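Local coordinates for flagellar motor switch protein FliG (Thermotoga maritima, PDB 5TDY) that probably forms part of the switch complex at the base of the flagellar basal body, which sets the direction of flagellar rotation, at residues K4-R10 / E53-V57. Numbering follows the deposited sequence.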
loop_
_atom_site.group_PDB
_atom_site.type_symbol
_atom_site.label_atom_id
_atom_site.label_comp_id
_atom_site.label_asym_id
_atom_site.label_seq_id
_atom_site.Cartn_x
_atom_site.Cartn_y
_atom_site.Cartn_z
ATOM N N LYS B 4 -1.887 -6.927 -14.093
ATOM C CA LYS B 4 -1.436 -7.738 -12.966
ATOM C C LYS B 4 0.018 -7.332 -12.638
ATOM O O LYS B 4 0.339 -7.096 -11.463
ATOM C CB LYS B 4 -1.612 -9.246 -13.279
ATOM C CG LYS B 4 -0.557 -10.246 -12.779
ATOM C CD LYS B 4 -0.193 -10.096 -11.288
ATOM C CE LYS B 4 -1.380 -10.177 -10.345
ATOM N NZ LYS B 4 -0.912 -10.157 -8.916
ATOM N N LYS B 5 0.900 -7.254 -13.644
ATOM C CA LYS B 5 2.267 -6.780 -13.437
ATOM C C LYS B 5 2.311 -5.275 -13.701
ATOM O O LYS B 5 2.112 -4.834 -14.840
ATOM C CB LYS B 5 3.258 -7.530 -14.332
ATOM C CG LYS B 5 4.665 -7.653 -13.727
ATOM C CD LYS B 5 5.403 -6.322 -13.633
ATOM C CE LYS B 5 6.850 -6.494 -13.208
ATOM N NZ LYS B 5 6.992 -6.665 -11.727
ATOM N N ILE B 6 2.633 -4.501 -12.665
ATOM C CA ILE B 6 2.542 -3.043 -12.685
ATOM C C ILE B 6 3.945 -2.447 -12.699
ATOM O O ILE B 6 4.791 -2.810 -11.876
ATOM C CB ILE B 6 1.742 -2.531 -11.475
ATOM C CG1 ILE B 6 0.409 -3.281 -11.380
ATOM C CG2 ILE B 6 1.534 -1.009 -11.564
ATOM C CD1 ILE B 6 -0.266 -3.189 -10.029
ATOM N N ASP B 7 4.181 -1.519 -13.619
ATOM C CA ASP B 7 5.445 -0.792 -13.675
ATOM C C ASP B 7 5.621 0.066 -12.420
ATOM O O ASP B 7 4.651 0.534 -11.825
ATOM C CB ASP B 7 5.464 0.061 -14.948
ATOM C CG ASP B 7 6.572 1.087 -14.963
ATOM O OD1 ASP B 7 7.711 0.730 -15.326
ATOM O OD2 ASP B 7 6.295 2.252 -14.628
ATOM N N GLY B 8 6.872 0.222 -11.980
ATOM C CA GLY B 8 7.125 0.908 -10.720
ATOM C C GLY B 8 6.709 2.369 -10.733
ATOM O O GLY B 8 6.400 2.945 -9.684
ATOM N N ARG B 9 6.701 2.993 -11.910
ATOM C CA ARG B 9 6.244 4.373 -12.004
ATOM C C ARG B 9 4.744 4.461 -11.756
ATOM O O ARG B 9 4.277 5.346 -11.028
ATOM C CB ARG B 9 6.608 4.949 -13.374
ATOM C CG ARG B 9 8.111 5.149 -13.606
ATOM C CD ARG B 9 8.402 5.466 -15.070
ATOM N NE ARG B 9 8.249 4.281 -15.919
ATOM C CZ ARG B 9 8.337 4.283 -17.248
ATOM N NH1 ARG B 9 8.572 5.416 -17.901
ATOM N NH2 ARG B 9 8.184 3.153 -17.925
ATOM N N ARG B 10 3.979 3.533 -12.335
ATOM C CA ARG B 10 2.540 3.512 -12.110
ATOM C C ARG B 10 2.199 3.176 -10.658
ATOM O O ARG B 10 1.218 3.697 -10.107
ATOM C CB ARG B 10 1.884 2.520 -13.060
ATOM C CG ARG B 10 0.392 2.432 -12.895
ATOM C CD ARG B 10 -0.262 1.703 -14.044
ATOM N NE ARG B 10 -1.710 1.623 -13.843
ATOM C CZ ARG B 10 -2.562 2.584 -14.187
ATOM N NH1 ARG B 10 -2.112 3.693 -14.759
ATOM N NH2 ARG B 10 -3.859 2.431 -13.969
ATOM N N GLU B 53 -5.607 -3.226 -9.132
ATOM C CA GLU B 53 -4.391 -2.422 -9.103
ATOM C C GLU B 53 -4.238 -1.745 -7.750
ATOM O O GLU B 53 -3.200 -1.864 -7.090
ATOM C CB GLU B 53 -4.426 -1.375 -10.216
ATOM C CG GLU B 53 -3.501 -1.648 -11.377
ATOM C CD GLU B 53 -3.719 -0.677 -12.535
ATOM O OE1 GLU B 53 -2.924 -0.730 -13.501
ATOM O OE2 GLU B 53 -4.690 0.122 -12.490
ATOM N N LYS B 54 -5.290 -1.052 -7.313
ATOM C CA LYS B 54 -5.232 -0.290 -6.070
ATOM C C LYS B 54 -4.895 -1.187 -4.887
ATOM O O LYS B 54 -4.026 -0.859 -4.071
ATOM C CB LYS B 54 -6.566 0.410 -5.847
ATOM C CG LYS B 54 -6.566 1.474 -4.786
ATOM C CD LYS B 54 -7.750 2.414 -5.032
ATOM C CE LYS B 54 -7.718 3.606 -4.100
ATOM N NZ LYS B 54 -8.887 4.518 -4.280
ATOM N N LYS B 55 -5.585 -2.323 -4.781
ATOM C CA LYS B 55 -5.348 -3.268 -3.693
ATOM C C LYS B 55 -3.940 -3.862 -3.761
ATOM O O LYS B 55 -3.275 -4.009 -2.730
ATOM C CB LYS B 55 -6.409 -4.369 -3.751
ATOM C CG LYS B 55 -6.462 -5.309 -2.564
ATOM C CD LYS B 55 -7.518 -6.396 -2.821
ATOM C CE LYS B 55 -7.142 -7.761 -2.184
ATOM N NZ LYS B 55 -5.872 -8.357 -2.680
ATOM N N GLN B 56 -3.472 -4.207 -4.967
ATOM C CA GLN B 56 -2.113 -4.724 -5.122
ATOM C C GLN B 56 -1.077 -3.702 -4.678
ATOM O O GLN B 56 -0.130 -4.032 -3.950
ATOM C CB GLN B 56 -1.844 -5.116 -6.572
ATOM C CG GLN B 56 -2.437 -6.432 -7.031
ATOM C CD GLN B 56 -2.196 -6.669 -8.514
ATOM O OE1 GLN B 56 -3.141 -6.820 -9.292
ATOM N NE2 GLN B 56 -0.928 -6.699 -8.914
ATOM N N VAL B 57 -1.214 -2.458 -5.137
ATOM C CA VAL B 57 -0.242 -1.435 -4.766
ATOM C C VAL B 57 -0.242 -1.232 -3.258
ATOM O O VAL B 57 0.819 -1.173 -2.619
ATOM C CB VAL B 57 -0.528 -0.124 -5.524
ATOM C CG1 VAL B 57 0.326 1.014 -4.968
ATOM C CG2 VAL B 57 -0.280 -0.311 -7.011
#
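Arg10 and Glu53 join the first turn of helix 8-19 to the start of helix 51-66 in the FliG N-terminal domain. With CG anti to the backbone N (chi1 180°) and the chain straight as far as NE, Arg10 delivers its guanidinium side-on to the carboxylate. NE gives OE1 of Glu53 a 2.7 Å bond, coming from above the carboxylate plane, while NH2 meets OE2 of Glu53 at 2.9 Å on the syn side, nearly straight at 170°. The two planes stand 41° apart, so the pairing is bidentate but twisted. Arg10 NH1 and NH2 also reach the carbonyls of Ile46 and Arg48, which ties the guanidinium to the loop ahead of helix 51-66. A leucine here would probably leave the Glu53 carboxylate without its charged mate and those two carbonyls short of a donor.

Packing is tightest around Ile6, a buried residue whose CD1 lies 3.8 Å from CG of Glu53 and 3.7 Å from NE2 of Gln56. Val57 CG2 backs the same methyl more loosely, and Lys11 of helix 8-19 touches both Ile6 and Val57. Toward solvent the contact thins at Lys4: its bent chain crosses Gln56 at about a right angle, bringing NZ within 3.5 Å of NE2, two donors that do not bond. What holds this end is the Gln56 amide, whose NE2 donates in its own plane to a lone pair of Lys4 O at 2.9 Å. The chemistry is thus mixed: a charged pair ties the start of helix 8-19 to helix 51-66, while an apolar contact and an amide-to-backbone bond probably help hold the loop that leads into it.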